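Local coordinates for synaptonemal complex protein 2 (Mus musculus, PDB 5IWZ) that is a major component of the axial and lateral elements of synaptonemal complexes and is required for meiotic chromosome synapsis and insertion of SYCP3 into them, at residues A[61-66]-A[109-113]; A[103-107]-A[132-136]. One frame throughout, in Å; residues are numbered along the deposited sequence.

In the fold
Both contacts lie in the helical, armadillo-repeat-like part of this N-terminal fragment, on the same side of the chain's centre, with their own centres about 13 Å apart. Contact 2 is the deeper: it pairs helix 99-108 with helix 123-141 in the core, about 14 Å from the centre of the chain. Contact 1, about 19 Å out, joins the end of helix 49-63 to the short helix 111-115, which follows helix 99-108 and leads on towards helix 123-141. The two meet directly where Leu61 CD1 packs 3.6 Å from Trp106 O, the same carbonyl that accepts a hydrogen bond from Ser110 OG. Along the sequence their segments alternate, so the two contacts interlock in chain order.

Contact 1 (A[61-66]-A[109-113])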
ATOM      1  N   LEU A  61      -8.692  18.454  -7.454  1.00 25.85           N
ATOM      2  CA  LEU A  61      -9.458  17.275  -7.043  1.00 26.86           C
ATOM      3  C   LEU A  61     -10.891  17.346  -7.564  1.00 29.97           C
ATOM      4  O   LEU A  61     -11.401  16.375  -8.133  1.00 26.70           O
ATOM      5  CB  LEU A  61      -9.437  17.133  -5.515  1.00 23.98           C
ATOM      6  CG  LEU A  61      -8.064  16.710  -4.959  1.00 23.25           C
ATOM      7  CD1 LEU A  61      -8.014  16.745  -3.436  1.00 22.52           C
ATOM      8  CD2 LEU A  61      -7.733  15.304  -5.475  1.00 31.26           C
ATOM      9  N   ASN A  62     -11.552  18.507  -7.390  1.00 26.75           N
ATOM     10  CA  ASN A  62     -12.913  18.695  -7.896  1.00 33.76           C
ATOM     11  C   ASN A  62     -13.001  18.472  -9.404  1.00 40.70           C
ATOM     12  O   ASN A  62     -14.020  17.972  -9.905  1.00 39.22           O
ATOM     13  CB  ASN A  62     -13.418  20.100  -7.549  1.00 34.30           C
ATOM     14  CG  ASN A  62     -13.919  20.199  -6.115  1.00 47.06           C
ATOM     15  OD1 ASN A  62     -14.183  19.182  -5.473  1.00 48.08           O
ATOM     16  ND2 ASN A  62     -14.064  21.425  -5.609  1.00 49.69           N
ATOM     17  N   LYS A  63     -11.949  18.819 -10.139  1.00 32.99           N
ATOM     18  CA  LYS A  63     -11.909  18.579 -11.574  1.00 36.46           C
ATOM     19  C   LYS A  63     -11.512  17.155 -11.935  1.00 36.25           C
ATOM     20  O   LYS A  63     -11.586  16.800 -13.112  1.00 37.61           O
ATOM     21  CB  LYS A  63     -10.942  19.563 -12.236  1.00 30.35           C
ATOM     22  CG  LYS A  63     -11.509  20.988 -12.372  1.00 33.47           C
ATOM     23  CD  LYS A  63     -10.447  22.075 -12.130  1.00 43.60           C
ATOM     24  CE  LYS A  63      -9.413  22.088 -13.239  1.00 52.70           C
ATOM     25  NZ  LYS A  63      -8.484  23.273 -13.274  1.00 51.21           N
ATOM     26  N   LYS A  64     -11.098  16.340 -10.962  1.00 31.64           N
ATOM     27  CA  LYS A  64     -10.586  14.998 -11.228  1.00 34.10           C
ATOM     28  C   LYS A  64      -9.310  15.029 -12.066  1.00 37.05           C
ATOM     29  O   LYS A  64      -9.036  14.094 -12.822  1.00 27.50           O
ATOM     30  CB  LYS A  64     -11.641  14.106 -11.901  1.00 34.81           C
ATOM     31  CG  LYS A  64     -12.493  13.290 -10.927  1.00 42.49           C
ATOM     32  CD  LYS A  64     -13.781  14.016 -10.571  1.00 50.41           C
ATOM     33  CE  LYS A  64     -14.575  13.266  -9.501  1.00 57.10           C
ATOM     34  NZ  LYS A  64     -14.829  11.839  -9.847  1.00 63.79           N
ATOM     35  N   ASP A  65      -8.514  16.095 -11.942  1.00 34.85           N
ATOM     36  CA  ASP A  65      -7.208  16.158 -12.607  1.00 34.90           C
ATOM     37  C   ASP A  65      -6.196  15.415 -11.731  1.00 31.06           C
ATOM     38  O   ASP A  65      -5.399  16.002 -10.995  1.00 26.21           O
ATOM     39  CB  ASP A  65      -6.785  17.605 -12.859  1.00 27.49           C
ATOM     40  CG  ASP A  65      -7.674  18.323 -13.892  1.00 36.24           C
ATOM     41  OD1 ASP A  65      -8.328  17.640 -14.703  1.00 40.32           O
ATOM     42  OD2 ASP A  65      -7.713  19.578 -13.891  1.00 35.13           O
ATOM     43  N   ILE A  66      -6.216  14.085 -11.848  1.00 33.42           N
ATOM     44  CA  ILE A  66      -5.480  13.221 -10.918  1.00 32.52           C
ATOM     45  C   ILE A  66      -3.985  13.511 -10.957  1.00 35.72           C
ATOM     46  O   ILE A  66      -3.358  13.763  -9.914  1.00 23.82           O
ATOM     47  CB  ILE A  66      -5.756  11.745 -11.230  1.00 33.82           C
ATOM     48  CG1 ILE A  66      -7.258  11.503 -11.210  1.00 41.61           C
ATOM     49  CG2 ILE A  66      -5.077  10.868 -10.191  1.00 34.86           C
ATOM     50  CD1 ILE A  66      -7.902  12.055  -9.968  1.00 38.94           C
ATOM     51  N   ASN A 109     -11.568  14.801   0.273  1.00 28.35           N
ATOM     52  CA  ASN A 109     -11.946  15.221  -1.075  1.00 31.62           C
ATOM     53  C   ASN A 109     -11.418  14.291  -2.162  1.00 36.95           C
ATOM     54  O   ASN A 109     -11.739  14.500  -3.335  1.00 40.35           O
ATOM     55  CB  ASN A 109     -11.449  16.641  -1.339  1.00 29.93           C
ATOM     56  CG  ASN A 109     -12.173  17.677  -0.483  1.00 48.60           C
ATOM     57  OD1 ASN A 109     -13.276  17.428   0.009  1.00 56.05           O
ATOM     58  ND2 ASN A 109     -11.552  18.834  -0.296  1.00 43.26           N
ATOM     59  N   SER A 110     -10.602  13.304  -1.811  1.00 29.10           N
ATOM     60  CA  SER A 110     -10.152  12.282  -2.743  1.00 32.81           C
ATOM     61  C   SER A 110     -11.022  11.038  -2.698  1.00 37.18           C
ATOM     62  O   SER A 110     -10.802  10.115  -3.491  1.00 27.64           O
ATOM     63  CB  SER A 110      -8.702  11.878  -2.440  1.00 31.32           C
ATOM     64  OG  SER A 110      -7.828  12.991  -2.547  1.00 34.79           O
ATOM     65  N   LYS A 111     -11.999  10.988  -1.793  1.00 34.90           N
ATOM     66  CA  LYS A 111     -12.694   9.729  -1.561  1.00 40.31           C
ATOM     67  C   LYS A 111     -13.597   9.370  -2.729  1.00 42.68           C
ATOM     68  O   LYS A 111     -13.678   8.198  -3.115  1.00 31.93           O
ATOM     69  CB  LYS A 111     -13.465   9.789  -0.246  1.00 47.52           C
ATOM     70  CG  LYS A 111     -12.526   9.772   0.985  1.00 49.82           C
ATOM     71  CD  LYS A 111     -13.268   9.956   2.319  1.00 44.08           C
ATOM     72  CE  LYS A 111     -12.489   9.302   3.458  1.00 46.24           C
ATOM     73  NZ  LYS A 111     -12.917   9.803   4.799  1.00 50.89           N
ATOM     74  N   GLU A 112     -14.256  10.368  -3.327  1.00 44.29           N
ATOM     75  CA  GLU A 112     -15.060  10.115  -4.520  1.00 47.82           C
ATOM     76  C   GLU A 112     -14.208   9.537  -5.647  1.00 46.80           C
ATOM     77  O   GLU A 112     -14.632   8.615  -6.351  1.00 50.50           O
ATOM     78  CB  GLU A 112     -15.752  11.409  -4.958  1.00 51.22           C
ATOM     79  CG  GLU A 112     -16.676  11.252  -6.150  1.00 62.87           C
ATOM     80  CD  GLU A 112     -17.448  12.529  -6.484  1.00 68.54           C
ATOM     81  OE1 GLU A 112     -18.028  13.137  -5.557  1.00 71.78           O
ATOM     82  OE2 GLU A 112     -17.474  12.917  -7.674  1.00 66.97           O
ATOM     83  N   ILE A 113     -12.996  10.061  -5.818  1.00 39.01           N
ATOM     84  CA  ILE A 113     -12.072   9.541  -6.819  1.00 37.02           C
ATOM     85  C   ILE A 113     -11.637   8.124  -6.461  1.00 47.38           C
ATOM     86  O   ILE A 113     -11.602   7.230  -7.315  1.00 50.85           O
ATOM     87  CB  ILE A 113     -10.857  10.479  -6.943  1.00 35.23           C
ATOM     88  CG1 ILE A 113     -11.241  11.774  -7.675  1.00 45.49           C
ATOM     89  CG2 ILE A 113      -9.699   9.771  -7.616  1.00 34.14           C
ATOM     90  CD1 ILE A 113     -10.260  12.920  -7.455  1.00 42.34           C
TER
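A partly buried, mainly apolar contact joins the C-terminal end of helix 49-63, and the turn into helix 66-79, to the start of helix 111-115, with one salt bridge at its exposed margin. Ile113 lies at its centre. Its CD1 meets Ile66 CD1 tip to tip at 3.6 Å, and the side chain of Leu61 crosses it at about a right angle, CD2 lying 4.0 Å from the same Ile113 CD1. Leu61 also spreads its methyls over Ser110, with Leu61 CD2 3.7 Å from Ser110 OG; that hydroxyl is already hydrogen-bonded to the carbonyl of Trp106. Lys64 ends helix 49-63 in a Schellman motif, its phi of 63° accompanied by a hydrogen bond from Lys64 N to Leu61 O. From this turn its aliphatic part runs past Ile113 in the opposite direction, Lys64 CG lying 3.8 Å from Ile113 CG1. Bends at chi2 (93°) and chi4 (-53°) then carry Lys64 NZ to within 3.6 Å of Glu112 OE2, held out on an extended chain. From helix 123-141, Met128 touches Ile66 and Ser110, Ala124 touches Ile66, and Val125 touches Ile113. The apolar packing thus probably supplies most of the cohesion, while the rather long ion pair, between two exposed residues, is likely to add only modestly.

Contact 2 (A[103-107]-A[132-136]); sequences MVSWF and LFDLL
An antiparallel helix pair of the armadillo-repeat-like domain meets here: segments 103-107 and 132-136, on helices 99-108 and 123-141, have their axes at 165° and 11.4 Å apart at closest approach, with buried, apolar side chains filling the space between them. Leu132 reaches in from one helix between Met103 and Phe107, which lie one turn apart on the other. With CG anti to the backbone N (chi1 -176°), it directs its two methyls to different partners. Leu132 CD1 lies against Met103 CE at 3.4 Å, tighter than ordinary van der Waals contact, and also approaches the rim of the Trp106 indole, 4.3 Å from Trp106 CE3. Leu132 CD2 sits at the edge of the Phe107 ring, near its plane and 3.9 Å from Phe107 CD1.

Met103 slides past Leu132 in the opposite direction. Its chain bends at chi2 and chi3 (37°), which turns the terminal methyl back towards Leu132 while Met103 SD rests 3.8 Å from Leu135 CG. Met103 CE also comes 4.5 Å from Leu136 CG, so one flexible chain serves three leucines. Without the thioether, as with an alanine here, a gap would probably open between the helices, and Leu132 CD1 and Leu135 would lose the Met103 side of their packing. Farther along, Phe107 CE1 approaches Phe133 CZ obliquely at 4.2 Å.

NE1 of Trp106 is hydrogen-bonded to Asp54, and its ring packs on Ile57 and Cys58 of helix 49-63. Leu132 and Leu135 touch Leu73 of helix 66-79. On helix 144-163, Phe107 and Leu136 touch Gln157 and Phe154, respectively, and Phe133 packs on helix 169-185, so the pair is flanked by helices from both earlier and later in the chain.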
ATOM      1  N   MET A 103      -4.517  18.383   4.936  1.00 25.01           N
ATOM      2  CA  MET A 103      -4.283  17.091   4.287  1.00 31.57           C
ATOM      3  C   MET A 103      -5.408  16.101   4.568  1.00 25.52           C
ATOM      4  O   MET A 103      -5.722  15.277   3.703  1.00 29.60           O
ATOM      5  CB  MET A 103      -2.940  16.525   4.721  1.00 34.69           C
ATOM      6  CG  MET A 103      -1.844  17.496   4.362  1.00 44.69           C
ATOM      7  SD  MET A 103      -0.352  16.719   3.768  1.00 47.21           S
ATOM      8  CE  MET A 103      -0.994  15.347   2.830  1.00 34.71           C
ATOM      9  N   VAL A 104      -6.030  16.167   5.756  1.00 26.77           N
ATOM     10  CA  VAL A 104      -7.225  15.359   6.010  1.00 30.10           C
ATOM     11  C   VAL A 104      -8.320  15.726   5.021  1.00 29.76           C
ATOM     12  O   VAL A 104      -8.961  14.857   4.402  1.00 27.18           O
ATOM     13  CB  VAL A 104      -7.697  15.539   7.464  1.00 32.23           C
ATOM     14  CG1 VAL A 104      -9.097  14.929   7.670  1.00 29.38           C
ATOM     15  CG2 VAL A 104      -6.688  14.913   8.411  1.00 27.23           C
ATOM     16  N   SER A 105      -8.528  17.027   4.839  1.00 23.37           N
ATOM     17  CA  SER A 105      -9.489  17.519   3.865  1.00 31.56           C
ATOM     18  C   SER A 105      -9.161  17.044   2.449  1.00 24.55           C
ATOM     19  O   SER A 105     -10.058  16.616   1.713  1.00 28.69           O
ATOM     20  CB  SER A 105      -9.530  19.042   3.929  1.00 39.00           C
ATOM     21  OG  SER A 105     -10.194  19.557   2.803  1.00 41.87           O
ATOM     22  N   TRP A 106      -7.888  17.108   2.040  1.00 26.26           N
ATOM     23  CA  TRP A 106      -7.558  16.661   0.688  1.00 27.42           C
ATOM     24  C   TRP A 106      -7.846  15.174   0.536  1.00 31.43           C
ATOM     25  O   TRP A 106      -8.371  14.732  -0.497  1.00 27.68           O
ATOM     26  CB  TRP A 106      -6.095  16.965   0.349  1.00 28.35           C
ATOM     27  CG  TRP A 106      -5.725  18.420   0.493  1.00 27.25           C
ATOM     28  CD1 TRP A 106      -6.582  19.500   0.509  1.00 24.29           C
ATOM     29  CD2 TRP A 106      -4.408  18.950   0.697  1.00 27.44           C
ATOM     30  NE1 TRP A 106      -5.865  20.668   0.696  1.00 29.31           N
ATOM     31  CE2 TRP A 106      -4.533  20.356   0.816  1.00 25.95           C
ATOM     32  CE3 TRP A 106      -3.133  18.374   0.787  1.00 32.93           C
ATOM     33  CZ2 TRP A 106      -3.434  21.183   1.008  1.00 26.65           C
ATOM     34  CZ3 TRP A 106      -2.036  19.206   0.987  1.00 29.69           C
ATOM     35  CH2 TRP A 106      -2.197  20.591   1.089  1.00 32.05           C
ATOM     36  N   PHE A 107      -7.525  14.392   1.570  1.00 23.09           N
ATOM     37  CA  PHE A 107      -7.827  12.964   1.553  1.00 22.88           C
ATOM     38  C   PHE A 107      -9.331  12.715   1.510  1.00 26.60           C
ATOM     39  O   PHE A 107      -9.797  11.841   0.772  1.00 33.14           O
ATOM     40  CB  PHE A 107      -7.211  12.297   2.789  1.00 24.70           C
ATOM     41  CG  PHE A 107      -7.498  10.844   2.884  1.00 31.22           C
ATOM     42  CD1 PHE A 107      -6.853   9.943   2.056  1.00 34.28           C
ATOM     43  CD2 PHE A 107      -8.415  10.372   3.805  1.00 34.31           C
ATOM     44  CE1 PHE A 107      -7.119   8.580   2.145  1.00 35.91           C
ATOM     45  CE2 PHE A 107      -8.682   9.027   3.902  1.00 31.20           C
ATOM     46  CZ  PHE A 107      -8.030   8.125   3.071  1.00 27.98           C
ATOM     47  N   LEU A 132       0.349  11.517  -1.835  1.00 24.25           N
ATOM     48  CA  LEU A 132      -0.239  12.141  -0.651  1.00 26.60           C
ATOM     49  C   LEU A 132       0.371  11.570   0.630  1.00 26.32           C
ATOM     50  O   LEU A 132       0.774  12.319   1.531  1.00 24.64           O
ATOM     51  CB  LEU A 132      -1.753  11.949  -0.674  1.00 23.80           C
ATOM     52  CG  LEU A 132      -2.561  12.611   0.448  1.00 28.99           C
ATOM     53  CD1 LEU A 132      -2.694  14.092   0.212  1.00 34.44           C
ATOM     54  CD2 LEU A 132      -3.927  11.995   0.539  1.00 24.04           C
ATOM     55  N   PHE A 133       0.453  10.236   0.727  1.00 30.07           N
ATOM     56  CA  PHE A 133       1.020   9.638   1.933  1.00 27.52           C
ATOM     57  C   PHE A 133       2.502   9.949   2.066  1.00 29.43           C
ATOM     58  O   PHE A 133       2.973  10.177   3.186  1.00 30.93           O
ATOM     59  CB  PHE A 133       0.769   8.133   1.944  1.00 30.54           C
ATOM     60  CG  PHE A 133      -0.637   7.765   2.326  1.00 36.68           C
ATOM     61  CD1 PHE A 133      -1.197   8.246   3.500  1.00 43.12           C
ATOM     62  CD2 PHE A 133      -1.405   6.945   1.508  1.00 38.39           C
ATOM     63  CE1 PHE A 133      -2.501   7.925   3.853  1.00 41.70           C
ATOM     64  CE2 PHE A 133      -2.709   6.616   1.861  1.00 41.44           C
ATOM     65  CZ  PHE A 133      -3.257   7.109   3.034  1.00 39.20           C
ATOM     66  N   ASP A 134       3.237  10.023   0.938  1.00 28.87           N
ATOM     67  CA  ASP A 134       4.642  10.428   0.982  1.00 30.90           C
ATOM     68  C   ASP A 134       4.797  11.797   1.630  1.00 28.63           C
ATOM     69  O   ASP A 134       5.697  12.018   2.452  1.00 31.78           O
ATOM     70  CB  ASP A 134       5.246  10.456  -0.426  1.00 31.70           C
ATOM     71  CG  ASP A 134       5.522   9.063  -0.990  1.00 47.69           C
ATOM     72  OD1 ASP A 134       5.627   8.095  -0.212  1.00 51.68           O
ATOM     73  OD2 ASP A 134       5.650   8.939  -2.228  1.00 47.45           O
ATOM     74  N   LEU A 135       3.941  12.745   1.250  1.00 27.89           N
ATOM     75  CA  LEU A 135       3.957  14.045   1.900  1.00 26.47           C
ATOM     76  C   LEU A 135       3.567  13.921   3.372  1.00 23.63           C
ATOM     77  O   LEU A 135       4.164  14.570   4.233  1.00 26.42           O
ATOM     78  CB  LEU A 135       3.029  15.004   1.152  1.00 29.55           C
ATOM     79  CG  LEU A 135       2.851  16.420   1.691  1.00 32.57           C
ATOM     80  CD1 LEU A 135       4.190  17.091   2.040  1.00 29.79           C
ATOM     81  CD2 LEU A 135       2.039  17.282   0.679  1.00 31.99           C
ATOM     82  N   LEU A 136       2.571  13.082   3.682  1.00 30.37           N
ATOM     83  CA  LEU A 136       2.229  12.835   5.082  1.00 29.71           C
ATOM     84  C   LEU A 136       3.443  12.352   5.880  1.00 31.48           C
ATOM     85  O   LEU A 136       3.641  12.756   7.030  1.00 31.44           O
ATOM     86  CB  LEU A 136       1.108  11.800   5.168  1.00 44.27           C
ATOM     87  CG  LEU A 136      -0.261  12.073   5.797  1.00 51.86           C
ATOM     88  CD1 LEU A 136      -0.743  10.795   6.477  1.00 50.63           C
ATOM     89  CD2 LEU A 136      -0.278  13.260   6.755  1.00 42.14           C
TER